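Local coordinates for cellobiose 2-epimerase (Spirochaeta thermophila DSM 6192, PDB 5ZIG), which probably catalyses the reversible epimerization of cellobiose to 4-O-beta-D-glucopyranosyl-D-mannose, at residues A[254-265]-A[277-288]. Numbering follows the deposited sequence.
Sequences DIEATWLLTESV and FLSWIRPVMEET
An antiparallel helical hairpin of the (alpha/alpha)6 barrel is formed where Phe-277, Ile-281, Val-284 and Met-285 of 277-288 pack on Ile-255, Thr-258, Leu-261, Thr-262 and Val-265 of 254-265. The segment axes approach to 9.6 Å and cross at -147°. No hydrogen bond spans the interface, and all twelve touching residues are buried, so van der Waals packing, mostly between side chains, carries it.

At one end the Phe-277 ring reaches across with CG anti to its backbone N (chi1 178°). Val-265 CB lies over one face near the rim, and Ile-281 CB of the ring's own helix over the opposite face, likewise toward the rim. Thr-262 OG1 meets the ring edge in plane, 3.3 Å from Phe-277 CE2. That hydroxyl also donates to Thr-258 O (2.8 Å), reaching the carbonyl from the opposite side of its plane to Thr-262 N; outside the hairpin it is hydrogen-bonded to Asn-327 ND2 of helix 315-332.

Leu-261 CD2 sits in the corner formed by Trp-280 CH2 and Ile-281 CD1, 3.6 Å from each. The Trp-280 indole is held by its NE1 bond to Ala-229 O and by a cation-pi contact with Arg-225.

Midway, Thr-258 CG2 touches Val-284 CG1 at 3.5 Å, the two side chains passing alongside, pointing opposite ways. With chi1 at 64°, Thr-258 OG1 turns back to Ile-255 O (2.7 Å), in the carbonyl plane on a lone pair, which leaves the methyl for the interface.

Beyond it, the doubly folded Met-285 chain sets SD tightly against Ile-255 CD1 (3.3 Å), and the Thr-288 side chain runs roughly perpendicular to that of Ile-255, its CG2 3.8 Å from Ile-255 CD1. Successive antiparallel helices are characteristic of the six-hairpin barrel of the N-acylglucosamine 2-epimerase family.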
ATOM      1  N   ASP A 254       6.211   6.543  -6.846  1.00 26.05           N
ATOM      2  CA  ASP A 254       7.241   7.489  -6.430  1.00 30.64           C
ATOM      3  C   ASP A 254       6.876   8.102  -5.086  1.00 28.73           C
ATOM      4  O   ASP A 254       7.631   7.983  -4.114  1.00 29.63           O
ATOM      5  CB  ASP A 254       7.425   8.586  -7.477  1.00 30.66           C
ATOM      6  CG  ASP A 254       8.262   8.148  -8.663  1.00 32.51           C
ATOM      7  OD1 ASP A 254       8.606   6.950  -8.782  1.00 36.59           O
ATOM      8  OD2 ASP A 254       8.559   9.008  -9.504  1.00 40.21           O
ATOM      9  N   ILE A 255       5.697   8.731  -5.006  1.00 25.14           N
ATOM     10  CA  ILE A 255       5.310   9.414  -3.778  1.00 25.12           C
ATOM     11  C   ILE A 255       5.148   8.393  -2.653  1.00 28.47           C
ATOM     12  O   ILE A 255       5.668   8.596  -1.551  1.00 28.05           O
ATOM     13  CB  ILE A 255       4.053  10.312  -3.987  1.00 20.81           C
ATOM     14  CG1 ILE A 255       3.731  11.192  -2.766  1.00 23.94           C
ATOM     15  CG2 ILE A 255       2.773   9.562  -4.266  1.00 20.82           C
ATOM     16  CD1 ILE A 255       4.810  12.108  -2.360  1.00 25.68           C
ATOM     17  N   GLU A 256       4.509   7.246  -2.940  1.00 31.37           N
ATOM     18  CA  GLU A 256       4.356   6.228  -1.897  1.00 31.04           C
ATOM     19  C   GLU A 256       5.710   5.823  -1.310  1.00 28.01           C
ATOM     20  O   GLU A 256       5.861   5.697  -0.084  1.00 20.26           O
ATOM     21  CB  GLU A 256       3.622   5.009  -2.450  1.00 20.43           C
ATOM     22  CG  GLU A 256       2.930   4.155  -1.394  1.00 20.33           C
ATOM     23  CD  GLU A 256       2.328   2.877  -1.972  1.00 20.34           C
ATOM     24  OE1 GLU A 256       2.473   2.636  -3.180  1.00 28.56           O
ATOM     25  OE2 GLU A 256       1.703   2.119  -1.204  1.00 23.53           O
ATOM     26  N   ALA A 257       6.725   5.662  -2.159  1.00 25.80           N
ATOM     27  CA  ALA A 257       7.989   5.140  -1.639  1.00 30.01           C
ATOM     28  C   ALA A 257       8.640   6.122  -0.671  1.00 31.15           C
ATOM     29  O   ALA A 257       9.232   5.701   0.325  1.00 20.26           O
ATOM     30  CB  ALA A 257       8.940   4.794  -2.772  1.00 30.92           C
ATOM     31  N   THR A 258       8.504   7.433  -0.921  1.00 28.94           N
ATOM     32  CA  THR A 258       9.182   8.398  -0.058  1.00 33.58           C
ATOM     33  C   THR A 258       8.765   8.225   1.395  1.00 27.37           C
ATOM     34  O   THR A 258       9.618   8.221   2.289  1.00 24.62           O
ATOM     35  CB  THR A 258       8.915   9.831  -0.516  1.00 26.79           C
ATOM     36  OG1 THR A 258       7.526  10.112  -0.373  1.00 25.31           O
ATOM     37  CG2 THR A 258       9.343  10.021  -1.969  1.00 21.78           C
ATOM     38  N   TRP A 259       7.471   8.023   1.657  1.00 20.26           N
ATOM     39  CA  TRP A 259       7.119   7.918   3.057  1.00 21.94           C
ATOM     40  C   TRP A 259       7.303   6.513   3.608  1.00 20.08           C
ATOM     41  O   TRP A 259       7.700   6.378   4.770  1.00 21.20           O
ATOM     42  CB  TRP A 259       5.717   8.456   3.325  1.00 20.21           C
ATOM     43  CG  TRP A 259       4.528   7.691   2.860  1.00 25.32           C
ATOM     44  CD1 TRP A 259       3.920   7.779   1.635  1.00 22.04           C
ATOM     45  CD2 TRP A 259       3.719   6.815   3.648  1.00 20.14           C
ATOM     46  NE1 TRP A 259       2.806   6.984   1.608  1.00 21.88           N
ATOM     47  CE2 TRP A 259       2.656   6.388   2.836  1.00 21.72           C
ATOM     48  CE3 TRP A 259       3.785   6.365   4.976  1.00 21.29           C
ATOM     49  CZ2 TRP A 259       1.682   5.499   3.290  1.00 20.14           C
ATOM     50  CZ3 TRP A 259       2.816   5.504   5.430  1.00 20.01           C
ATOM     51  CH2 TRP A 259       1.778   5.069   4.585  1.00 25.38           C
ATOM     52  N   LEU A 260       7.041   5.458   2.814  1.00 20.07           N
ATOM     53  CA  LEU A 260       7.390   4.101   3.254  1.00 19.99           C
ATOM     54  C   LEU A 260       8.889   3.974   3.501  1.00 21.56           C
ATOM     55  O   LEU A 260       9.312   3.340   4.475  1.00 25.56           O
ATOM     56  CB  LEU A 260       6.926   3.051   2.241  1.00 20.94           C
ATOM     57  CG  LEU A 260       5.431   2.742   2.339  1.00 26.07           C
ATOM     58  CD1 LEU A 260       4.993   1.819   1.230  1.00 27.86           C
ATOM     59  CD2 LEU A 260       5.118   2.161   3.712  1.00 25.81           C
ATOM     60  N   LEU A 261       9.706   4.575   2.635  1.00 24.06           N
ATOM     61  CA  LEU A 261      11.146   4.548   2.852  1.00 23.89           C
ATOM     62  C   LEU A 261      11.496   5.278   4.143  1.00 25.89           C
ATOM     63  O   LEU A 261      12.307   4.791   4.943  1.00 24.76           O
ATOM     64  CB  LEU A 261      11.878   5.176   1.671  1.00 20.14           C
ATOM     65  CG  LEU A 261      12.327   4.321   0.482  1.00 24.07           C
ATOM     66  CD1 LEU A 261      11.224   3.477  -0.077  1.00 33.45           C
ATOM     67  CD2 LEU A 261      12.875   5.241  -0.585  1.00 20.29           C
ATOM     68  N   THR A 262      10.883   6.448   4.360  1.00 20.06           N
ATOM     69  CA  THR A 262      11.065   7.196   5.598  1.00 26.68           C
ATOM     70  C   THR A 262      10.737   6.348   6.822  1.00 28.63           C
ATOM     71  O   THR A 262      11.526   6.296   7.769  1.00 33.75           O
ATOM     72  CB  THR A 262      10.209   8.486   5.588  1.00 20.10           C
ATOM     73  OG1 THR A 262      10.715   9.426   4.615  1.00 21.55           O
ATOM     74  CG2 THR A 262      10.189   9.110   6.964  1.00 25.03           C
ATOM     75  N   GLU A 263       9.603   5.631   6.797  1.00 19.91           N
ATOM     76  CA  GLU A 263       9.250   4.802   7.954  1.00 23.50           C
ATOM     77  C   GLU A 263      10.357   3.808   8.300  1.00 27.52           C
ATOM     78  O   GLU A 263      10.720   3.645   9.470  1.00 24.03           O
ATOM     79  CB  GLU A 263       7.961   4.029   7.698  1.00 22.80           C
ATOM     80  CG  GLU A 263       7.415   3.375   8.924  1.00 29.12           C
ATOM     81  CD  GLU A 263       6.439   2.270   8.606  1.00 28.46           C
ATOM     82  OE1 GLU A 263       6.396   1.802   7.451  1.00 31.91           O
ATOM     83  OE2 GLU A 263       5.687   1.889   9.518  1.00 34.73           O
ATOM     84  N   SER A 264      10.899   3.130   7.286  1.00 29.75           N
ATOM     85  CA  SER A 264      11.892   2.092   7.549  1.00 30.10           C
ATOM     86  C   SER A 264      13.195   2.679   8.089  1.00 29.89           C
ATOM     87  O   SER A 264      13.784   2.137   9.037  1.00 35.20           O
ATOM     88  CB  SER A 264      12.141   1.279   6.280  1.00 33.80           C
ATOM     89  OG  SER A 264      12.565   2.115   5.222  1.00 45.62           O
ATOM     90  N   VAL A 265      13.665   3.788   7.500  1.00 33.36           N
ATOM     91  CA  VAL A 265      14.924   4.399   7.940  1.00 23.09           C
ATOM     92  C   VAL A 265      14.751   5.090   9.292  1.00 23.16           C
ATOM     93  O   VAL A 265      15.708   5.193  10.080  1.00 30.19           O
ATOM     94  CB  VAL A 265      15.479   5.344   6.855  1.00 20.01           C
ATOM     95  CG1 VAL A 265      16.743   6.121   7.344  1.00 20.07           C
ATOM     96  CG2 VAL A 265      15.840   4.575   5.621  1.00 20.03           C
ATOM     97  N   PHE A 277      19.884  10.244   3.756  1.00 27.40           N
ATOM     98  CA  PHE A 277      18.516   9.890   3.394  1.00 24.25           C
ATOM     99  C   PHE A 277      17.713  11.120   2.972  1.00 24.21           C
ATOM    100  O   PHE A 277      17.027  11.107   1.939  1.00 23.46           O
ATOM    101  CB  PHE A 277      17.819   9.169   4.554  1.00 31.06           C
ATOM    102  CG  PHE A 277      16.382   8.828   4.246  1.00 25.61           C
ATOM    103  CD1 PHE A 277      16.079   7.762   3.420  1.00 26.71           C
ATOM    104  CD2 PHE A 277      15.350   9.625   4.709  1.00 31.26           C
ATOM    105  CE1 PHE A 277      14.753   7.474   3.085  1.00 31.28           C
ATOM    106  CE2 PHE A 277      14.028   9.343   4.391  1.00 35.95           C
ATOM    107  CZ  PHE A 277      13.728   8.263   3.577  1.00 29.67           C
ATOM    108  N   LEU A 278      17.779  12.196   3.760  1.00 23.45           N
ATOM    109  CA  LEU A 278      17.130  13.439   3.354  1.00 25.87           C
ATOM    110  C   LEU A 278      17.582  13.864   1.965  1.00 30.24           C
ATOM    111  O   LEU A 278      16.753  14.093   1.074  1.00 29.52           O
ATOM    112  CB  LEU A 278      17.405  14.545   4.380  1.00 26.36           C
ATOM    113  CG  LEU A 278      16.846  14.301   5.783  1.00 26.03           C
ATOM    114  CD1 LEU A 278      17.190  15.469   6.678  1.00 27.71           C
ATOM    115  CD2 LEU A 278      15.344  14.097   5.772  1.00 30.25           C
ATOM    116  N   SER A 279      18.899  13.949   1.750  1.00 27.56           N
ATOM    117  CA  SER A 279      19.406  14.376   0.444  1.00 33.44           C
ATOM    118  C   SER A 279      18.936  13.450  -0.669  1.00 29.07           C
ATOM    119  O   SER A 279      18.634  13.904  -1.779  1.00 35.36           O
ATOM    120  CB  SER A 279      20.933  14.441   0.463  1.00 34.14           C
ATOM    121  OG  SER A 279      21.365  15.278   1.509  1.00 41.12           O
ATOM    122  N   TRP A 280      18.861  12.155  -0.388  1.00 22.01           N
ATOM    123  CA  TRP A 280      18.387  11.194  -1.376  1.00 31.10           C
ATOM    124  C   TRP A 280      16.924  11.439  -1.732  1.00 34.26           C
ATOM    125  O   TRP A 280      16.562  11.545  -2.910  1.00 24.75           O
ATOM    126  CB  TRP A 280      18.571   9.785  -0.826  1.00 23.98           C
ATOM    127  CG  TRP A 280      17.950   8.690  -1.630  1.00 25.98           C
ATOM    128  CD1 TRP A 280      17.728   8.687  -2.967  1.00 28.29           C
ATOM    129  CD2 TRP A 280      17.477   7.425  -1.137  1.00 21.37           C
ATOM    130  NE1 TRP A 280      17.144   7.500  -3.347  1.00 30.42           N
ATOM    131  CE2 TRP A 280      16.990   6.703  -2.243  1.00 35.79           C
ATOM    132  CE3 TRP A 280      17.448   6.822   0.126  1.00 29.04           C
ATOM    133  CZ2 TRP A 280      16.462   5.402  -2.124  1.00 29.86           C
ATOM    134  CZ3 TRP A 280      16.917   5.533   0.246  1.00 25.73           C
ATOM    135  CH2 TRP A 280      16.437   4.841  -0.874  1.00 32.41           C
ATOM    136  N   ILE A 281      16.071  11.532  -0.717  1.00 28.97           N
ATOM    137  CA  ILE A 281      14.635  11.489  -0.943  1.00 27.61           C
ATOM    138  C   ILE A 281      14.099  12.843  -1.405  1.00 33.09           C
ATOM    139  O   ILE A 281      13.096  12.903  -2.125  1.00 28.12           O
ATOM    140  CB  ILE A 281      13.962  10.982   0.351  1.00 36.37           C
ATOM    141  CG1 ILE A 281      13.946   9.456   0.354  1.00 49.97           C
ATOM    142  CG2 ILE A 281      12.554  11.536   0.535  1.00 42.69           C
ATOM    143  CD1 ILE A 281      13.117   8.855  -0.757  1.00 48.52           C
ATOM    144  N   ARG A 282      14.767  13.941  -1.033  1.00 33.15           N
ATOM    145  CA  ARG A 282      14.238  15.275  -1.326  1.00 30.12           C
ATOM    146  C   ARG A 282      13.958  15.494  -2.809  1.00 26.06           C
ATOM    147  O   ARG A 282      12.853  15.956  -3.145  1.00 32.74           O
ATOM    148  CB  ARG A 282      15.199  16.338  -0.777  1.00 34.11           C
ATOM    149  CG  ARG A 282      14.511  17.667  -0.419  1.00 40.77           C
ATOM    150  CD  ARG A 282      15.488  18.831  -0.384  1.00 49.26           C
ATOM    151  NE  ARG A 282      15.717  19.312   0.978  1.00 59.11           N
ATOM    152  CZ  ARG A 282      15.108  20.367   1.519  1.00 61.96           C
ATOM    153  NH1 ARG A 282      14.228  21.070   0.813  1.00 62.58           N
ATOM    154  NH2 ARG A 282      15.385  20.722   2.769  1.00 59.17           N
ATOM    155  N   PRO A 283      14.871  15.196  -3.738  1.00 29.83           N
ATOM    156  CA  PRO A 283      14.552  15.437  -5.152  1.00 34.04           C
ATOM    157  C   PRO A 283      13.412  14.582  -5.679  1.00 33.49           C
ATOM    158  O   PRO A 283      12.728  15.015  -6.607  1.00 33.75           O
ATOM    159  CB  PRO A 283      15.873  15.126  -5.864  1.00 29.54           C
ATOM    160  CG  PRO A 283      16.581  14.236  -4.951  1.00 32.62           C
ATOM    161  CD  PRO A 283      16.253  14.707  -3.586  1.00 35.07           C
ATOM    162  N   VAL A 284      13.193  13.384  -5.130  1.00 43.84           N
ATOM    163  CA  VAL A 284      12.013  12.605  -5.502  1.00 37.47           C
ATOM    164  C   VAL A 284      10.753  13.358  -5.094  1.00 36.76           C
ATOM    165  O   VAL A 284       9.786  13.451  -5.859  1.00 43.16           O
ATOM    166  CB  VAL A 284      12.082  11.201  -4.867  1.00 34.02           C
ATOM    167  CG1 VAL A 284      10.809  10.389  -5.139  1.00 30.03           C
ATOM    168  CG2 VAL A 284      13.288  10.446  -5.386  1.00 32.18           C
ATOM    169  N   MET A 285      10.763  13.934  -3.895  1.00 34.95           N
ATOM    170  CA  MET A 285       9.628  14.712  -3.411  1.00 42.06           C
ATOM    171  C   MET A 285       9.425  15.984  -4.225  1.00 39.24           C
ATOM    172  O   MET A 285       8.285  16.334  -4.560  1.00 33.68           O
ATOM    173  CB  MET A 285       9.832  15.064  -1.938  1.00 47.42           C
ATOM    174  CG  MET A 285       9.292  14.051  -0.963  1.00 51.56           C
ATOM    175  SD  MET A 285       7.568  13.647  -1.295  1.00 55.56           S
ATOM    176  CE  MET A 285       6.819  15.262  -1.506  1.00 52.95           C
ATOM    177  N   GLU A 286      10.520  16.690  -4.538  1.00 36.09           N
ATOM    178  CA  GLU A 286      10.437  17.897  -5.358  1.00 41.26           C
ATOM    179  C   GLU A 286       9.899  17.595  -6.753  1.00 43.64           C
ATOM    180  O   GLU A 286       9.106  18.371  -7.298  1.00 50.70           O
ATOM    181  CB  GLU A 286      11.808  18.573  -5.440  1.00 39.16           C
ATOM    182  CG  GLU A 286      12.111  19.429  -4.240  1.00 43.04           C
ATOM    183  CD  GLU A 286      13.605  19.522  -3.908  1.00 52.51           C
ATOM    184  OE1 GLU A 286      14.409  18.679  -4.389  1.00 57.01           O
ATOM    185  OE2 GLU A 286      13.959  20.444  -3.138  1.00 39.55           O
ATOM    186  N   GLU A 287      10.323  16.472  -7.345  1.00 43.98           N
ATOM    187  CA  GLU A 287       9.758  16.032  -8.622  1.00 46.63           C
ATOM    188  C   GLU A 287       8.246  15.841  -8.535  1.00 41.33           C
ATOM    189  O   GLU A 287       7.520  16.123  -9.496  1.00 37.23           O
ATOM    190  CB  GLU A 287      10.412  14.720  -9.054  1.00 55.48           C
ATOM    191  CG  GLU A 287      11.850  14.835  -9.482  1.00 65.24           C
ATOM    192  CD  GLU A 287      11.984  14.930 -10.975  1.00 73.43           C
ATOM    193  OE1 GLU A 287      11.067  15.498 -11.610  1.00 73.15           O
ATOM    194  OE2 GLU A 287      12.996  14.424 -11.510  1.00 75.70           O
ATOM    195  N   THR A 288       7.760  15.321  -7.405  1.00 41.57           N
ATOM    196  CA  THR A 288       6.337  15.034  -7.248  1.00 37.43           C
ATOM    197  C   THR A 288       5.527  16.313  -7.064  1.00 29.92           C
ATOM    198  O   THR A 288       4.416  16.431  -7.595  1.00 29.51           O
ATOM    199  CB  THR A 288       6.129  14.096  -6.055  1.00 32.96           C
ATOM    200  OG1 THR A 288       6.769  12.843  -6.315  1.00 30.29           O
ATOM    201  CG2 THR A 288       4.635  13.870  -5.773  1.00 25.18           C
TER